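Local coordinates for methyltransferase domain-containing protein (Serratia marcescens, PDB 7CLF) that probably transfers a methyl group from S-adenosyl-L-methionine to an oxygen of its substrate, as a dimeric SAM-dependent O-methyltransferase, at residues S177-L182 / S204-D209; L29-R34 / L84-P89. All coordinates share one frame; numbering follows the deposited sequence.

Contact 1: residues S177-L182 / S204-D209; sequences SGIGSL and SAFLRD. With SAH (S-adenosyl-L-homocysteine), chain D.
Leu207 of helix 201-213 packs against the glycine-rich loop Ser177-Gly180. This loop follows strand 171-175 of the Rossmann-like methyltransferase fold and belongs to the S-adenosyl-L-homocysteine site. Leu207 CB and CG each lie 4.0 Å from Gly178 O. CG is anti to the backbone N (chi1 179°), and this carries the branch over the loop. CD2 stays near the same oxygen. Leu207 CD1 comes closest, 3.3 Å from Gly178 O. This methyl, Leu207 CD1, also lies 3.5 Å from Ile179 C and 3.7 Å from Gly180 N. Ser177 to Gly180 form a type II' beta turn, and Gly180 is the N-cap of helix 181-189. On the other side of the loop is the ligand: Ser177 O lies 3.3 Å from CA of S-adenosyl-L-homocysteine, and Gly178 CA lies 3.6 Å from its O3'. Gly178 N is hydrogen-bonded to Glu199, which also binds the ligand. Side chain meets side chain in the neighbouring pair, Ile179 and Phe206. Ile179 approaches the Phe206 ring at its edge, near the ring plane, while Val142 and Gln146 of helix 139-163 also touch Phe206. Here Ile179 CG1 comes to 3.9 Å from Phe206 CE2.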
# COMPACT_ATOMS: atom_id res chain seq x y z
N SER A 177 -27.06 1.61 -12.18
CA SER A 177 -26.53 0.53 -13.01
C SER A 177 -25.06 0.72 -13.33
O SER A 177 -24.36 -0.27 -13.57
CB SER A 177 -27.36 0.45 -14.30
OG SER A 177 -27.06 -0.70 -15.08
N GLY A 178 -24.57 1.95 -13.34
CA GLY A 178 -23.17 2.19 -13.62
C GLY A 178 -22.85 2.12 -15.09
O GLY A 178 -23.24 3.00 -15.86
N ILE A 179 -22.14 1.06 -15.50
CA ILE A 179 -21.80 0.88 -16.90
C ILE A 179 -22.89 0.17 -17.67
O ILE A 179 -22.78 0.01 -18.89
CB ILE A 179 -20.45 0.15 -17.04
CG1 ILE A 179 -19.82 0.44 -18.41
CG2 ILE A 179 -20.63 -1.35 -16.78
CD1 ILE A 179 -18.33 0.20 -18.45
N GLY A 180 -23.95 -0.27 -16.99
CA GLY A 180 -25.12 -0.79 -17.67
C GLY A 180 -24.98 -2.20 -18.18
O GLY A 180 -25.79 -2.62 -19.02
N SER A 181 -23.98 -2.94 -17.71
CA SER A 181 -23.75 -4.27 -18.27
C SER A 181 -24.80 -5.27 -17.80
O SER A 181 -24.98 -6.31 -18.44
CB SER A 181 -22.35 -4.74 -17.90
OG SER A 181 -22.09 -4.47 -16.54
N LEU A 182 -25.51 -4.97 -16.70
CA LEU A 182 -26.64 -5.82 -16.31
C LEU A 182 -27.81 -5.68 -17.28
O LEU A 182 -28.24 -6.70 -17.85
CB LEU A 182 -27.06 -5.50 -14.88
CG LEU A 182 -27.64 -6.58 -13.98
CD1 LEU A 182 -28.01 -5.96 -12.61
CD2 LEU A 182 -28.78 -7.33 -14.62
N SER A 204 -24.94 9.12 -16.26
CA SER A 204 -25.90 9.02 -17.34
C SER A 204 -25.26 9.38 -18.67
O SER A 204 -25.43 8.67 -19.67
CB SER A 204 -27.10 9.93 -17.06
OG SER A 204 -27.93 9.36 -16.05
N ALA A 205 -24.49 10.48 -18.68
CA ALA A 205 -23.86 10.94 -19.92
C ALA A 205 -22.90 9.90 -20.47
O ALA A 205 -22.96 9.54 -21.65
CB ALA A 205 -23.14 12.27 -19.69
N PHE A 206 -22.00 9.39 -19.62
CA PHE A 206 -21.10 8.31 -20.05
C PHE A 206 -21.91 7.10 -20.52
O PHE A 206 -21.66 6.55 -21.61
CB PHE A 206 -20.17 7.93 -18.90
CG PHE A 206 -19.44 6.63 -19.11
CD1 PHE A 206 -18.28 6.59 -19.86
CD2 PHE A 206 -19.90 5.45 -18.54
CE1 PHE A 206 -17.58 5.40 -20.05
CE2 PHE A 206 -19.21 4.26 -18.72
CZ PHE A 206 -18.05 4.23 -19.48
N LEU A 207 -22.89 6.70 -19.72
CA LEU A 207 -23.70 5.52 -20.02
C LEU A 207 -24.48 5.67 -21.32
O LEU A 207 -24.60 4.71 -22.09
CB LEU A 207 -24.65 5.28 -18.85
CG LEU A 207 -25.63 4.12 -18.91
CD1 LEU A 207 -24.88 2.81 -18.76
CD2 LEU A 207 -26.65 4.34 -17.79
N ARG A 208 -25.04 6.86 -21.58
CA ARG A 208 -25.75 7.07 -22.84
C ARG A 208 -24.85 6.81 -24.03
O ARG A 208 -25.21 6.07 -24.96
CB ARG A 208 -26.31 8.48 -22.91
CG ARG A 208 -27.57 8.66 -22.12
CD ARG A 208 -28.11 10.06 -22.26
NE ARG A 208 -29.31 10.20 -21.44
CZ ARG A 208 -29.41 10.98 -20.38
NH1 ARG A 208 -28.38 11.73 -19.99
NH2 ARG A 208 -30.55 11.03 -19.70
N ASP A 209 -23.67 7.42 -24.03
CA ASP A 209 -22.73 7.26 -25.13
C ASP A 209 -22.28 5.82 -25.28
O ASP A 209 -22.07 5.34 -26.40
CB ASP A 209 -21.52 8.17 -24.90
CG ASP A 209 -21.89 9.63 -24.96
OD1 ASP A 209 -22.91 9.94 -25.62
OD2 ASP A 209 -21.18 10.46 -24.36
N SAH D . -24.69 -1.25 -10.16
CA SAH D . -23.32 -1.38 -10.64
CB SAH D . -22.44 -0.20 -10.21
CG SAH D . -22.27 0.10 -8.71
SD SAH D . -21.27 1.61 -8.42
C SAH D . -22.75 -2.71 -10.16
O SAH D . -23.46 -3.52 -9.56
OXT SAH D . -21.57 -3.01 -10.38
C5' SAH D . -22.66 2.53 -7.70
C4' SAH D . -23.45 3.36 -8.71
O4' SAH D . -24.51 4.03 -8.04
C3' SAH D . -22.59 4.43 -9.36
O3' SAH D . -22.60 4.28 -10.75
C2' SAH D . -23.25 5.74 -8.96
O2' SAH D . -23.27 6.68 -10.01
C1' SAH D . -24.64 5.32 -8.56
N9 SAH D . -25.20 6.24 -7.55
C8 SAH D . -24.60 6.70 -6.41
N7 SAH D . -25.46 7.53 -5.77
C5 SAH D . -26.60 7.60 -6.49
C6 SAH D . -27.78 8.30 -6.30
N6 SAH D . -27.93 9.07 -5.22
N1 SAH D . -28.80 8.18 -7.23
C2 SAH D . -28.63 7.37 -8.33
N3 SAH D . -27.44 6.68 -8.52
C4 SAH D . -26.45 6.80 -7.62

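Contact 2: residues L29-R34 / L84-P89; sequences LFDQLR and LLSDEP
Phe30 and Leu84 form the tightly packed end of this contact, which lies in the helical dimerisation domain of the O-methyltransferase fold. It joins the short 3-10 turn 30-32, after helix 15-26, to the end of helix 81-84 and the turn after it. Leu84 lies over one face of the Phe30 ring. Leu84 CD1 makes a CH-pi contact 3.9 Å from the centroid of the Phe30 ring and only 11° off the ring normal. CD2 of Leu84 reaches Phe30 CE2 at 3.6 Å. Phe30 CG is anti to the carbonyl carbon (chi1 -57°), which directs the ring to Leu84. Leu25 of helix 15-26 touches both side chains, and Leu61 and Leu67 also pack on Phe30. Leu85 CD2 meets the backbone instead, 3.6 Å from Phe30 O, and is also 3.6 Å from Asp31 OD1.

The middle of the contact is polar. Asp31 grips Ser86 with both carboxylate oxygens. Ser86 N donates to the syn lone pair of Asp31 OD1 at 2.7 Å. Ser86 OG donates to Asp31 OD2 at 2.8 Å, from above the carboxylate plane. The two bonds together restrict rotation of the carboxylate. Ser86 OG has Lys28 NZ as a second hydrogen-bond partner.

The solvent side is looser. Arg34 and Asp87 are exposed and are joined by a salt bridge. The Arg34 chain runs extended from CG to NE and spans the gap to the type I turn Leu85-Glu88. The guanidinium and carboxylate planes are steeply turned against each other, and the bond is bent. Arg34 NE meets the syn lone pair of Asp87 OD2 at 2.8 Å, with the oxygen tilted 33° from the guanidinium plane.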
# COMPACT_ATOMS: atom_id res chain seq x y z
N LEU A 29 4.18 0.97 -19.16
CA LEU A 29 5.44 0.24 -19.29
C LEU A 29 5.23 -1.09 -20.00
O LEU A 29 6.02 -1.45 -20.88
CB LEU A 29 6.05 0.02 -17.91
CG LEU A 29 7.37 -0.75 -17.79
CD1 LEU A 29 8.13 -0.21 -16.62
CD2 LEU A 29 7.08 -2.23 -17.61
N PHE A 30 4.18 -1.82 -19.64
CA PHE A 30 3.98 -3.16 -20.18
C PHE A 30 3.69 -3.15 -21.68
O PHE A 30 3.98 -4.14 -22.36
CB PHE A 30 2.86 -3.86 -19.42
CG PHE A 30 3.09 -3.94 -17.96
CD1 PHE A 30 4.14 -4.71 -17.45
CD2 PHE A 30 2.28 -3.24 -17.07
CE1 PHE A 30 4.36 -4.79 -16.09
CE2 PHE A 30 2.50 -3.31 -15.70
CZ PHE A 30 3.55 -4.08 -15.20
N ASP A 31 3.13 -2.06 -22.21
CA ASP A 31 2.88 -1.99 -23.64
C ASP A 31 4.17 -1.88 -24.44
O ASP A 31 4.16 -2.21 -25.63
CB ASP A 31 1.94 -0.82 -23.94
CG ASP A 31 0.62 -0.94 -23.19
OD1 ASP A 31 -0.25 -1.72 -23.61
OD2 ASP A 31 0.47 -0.28 -22.15
N GLN A 32 5.27 -1.46 -23.82
CA GLN A 32 6.57 -1.53 -24.48
C GLN A 32 7.00 -2.96 -24.77
O GLN A 32 7.99 -3.17 -25.48
CB GLN A 32 7.62 -0.84 -23.63
CG GLN A 32 7.47 0.67 -23.57
CD GLN A 32 7.81 1.32 -24.90
OE1 GLN A 32 8.52 0.75 -25.72
NE2 GLN A 32 7.30 2.52 -25.11
N LEU A 33 6.28 -3.95 -24.25
CA LEU A 33 6.61 -5.36 -24.42
C LEU A 33 5.49 -6.13 -25.11
O LEU A 33 5.49 -7.36 -25.09
CB LEU A 33 6.93 -5.97 -23.05
CG LEU A 33 8.14 -5.40 -22.30
CD1 LEU A 33 8.22 -5.98 -20.89
CD2 LEU A 33 9.44 -5.66 -23.07
N ARG A 34 4.54 -5.41 -25.73
CA ARG A 34 3.43 -6.04 -26.44
C ARG A 34 3.90 -6.89 -27.61
O ARG A 34 3.36 -7.98 -27.86
CB ARG A 34 2.50 -4.95 -26.95
CG ARG A 34 1.28 -5.42 -27.70
CD ARG A 34 0.53 -4.21 -28.25
NE ARG A 34 -0.68 -4.60 -28.96
CZ ARG A 34 -0.77 -4.76 -30.27
NH1 ARG A 34 0.30 -4.57 -31.04
NH2 ARG A 34 -1.92 -5.10 -30.84
N LEU A 84 -2.33 -6.62 -18.17
CA LEU A 84 -1.29 -5.59 -18.12
C LEU A 84 -1.20 -4.73 -19.38
O LEU A 84 -0.54 -3.68 -19.33
CB LEU A 84 0.09 -6.24 -17.86
CG LEU A 84 0.22 -6.86 -16.47
CD1 LEU A 84 1.58 -7.49 -16.29
CD2 LEU A 84 -0.08 -5.83 -15.37
N LEU A 85 -1.83 -5.12 -20.48
CA LEU A 85 -1.74 -4.38 -21.73
C LEU A 85 -2.92 -3.44 -21.88
O LEU A 85 -4.06 -3.82 -21.62
CB LEU A 85 -1.70 -5.32 -22.95
CG LEU A 85 -0.41 -6.13 -23.12
CD1 LEU A 85 -0.59 -7.16 -24.23
CD2 LEU A 85 0.75 -5.20 -23.39
N SER A 86 -2.62 -2.22 -22.34
CA SER A 86 -3.62 -1.16 -22.45
C SER A 86 -4.80 -1.57 -23.32
O SER A 86 -5.95 -1.26 -22.99
CB SER A 86 -2.97 0.09 -23.03
OG SER A 86 -2.14 0.68 -22.05
N ASP A 87 -4.54 -2.25 -24.43
CA ASP A 87 -5.61 -2.55 -25.38
C ASP A 87 -6.42 -3.79 -25.00
O ASP A 87 -7.26 -4.21 -25.81
CB ASP A 87 -5.04 -2.74 -26.79
CG ASP A 87 -3.81 -3.66 -26.81
OD1 ASP A 87 -3.78 -4.65 -26.06
OD2 ASP A 87 -2.87 -3.39 -27.60
N GLU A 88 -6.21 -4.40 -23.78
CA GLU A 88 -6.84 -5.68 -23.48
C GLU A 88 -8.11 -5.48 -22.67
O GLU A 88 -8.26 -4.48 -21.97
CB GLU A 88 -5.89 -6.60 -22.71
CG GLU A 88 -4.81 -7.24 -23.57
CD GLU A 88 -5.33 -8.35 -24.46
OE1 GLU A 88 -6.18 -9.15 -23.99
OE2 GLU A 88 -4.90 -8.43 -25.63
N PRO A 89 -9.04 -6.45 -22.75
CA PRO A 89 -10.31 -6.29 -22.03
C PRO A 89 -10.18 -6.29 -20.52
O PRO A 89 -10.98 -5.63 -19.86
CB PRO A 89 -11.14 -7.49 -22.52
CG PRO A 89 -10.52 -7.87 -23.80
CD PRO A 89 -9.05 -7.63 -23.62

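Overall arrangement
The two contacts lie in different domains and share no helix or strand. Their centres are 25 Å apart and their nearest atoms about 9 Å apart. Contact 1 is the buried one. It joins a loop to a helix beside the cofactor pocket of the Rossmann-like domain, and only apolar side chains and backbone meet across it. Contact 2 is partly buried and lies away from the ligand site, in the dimerisation domain. It joins a 3-10 turn to a helix end and its following turn, and grades from an aromatic-aliphatic core to hydrogen bonds and an exposed ion pair. No second protein chain touches either contact. Along the chain, contact 2 closes before contact 1 opens.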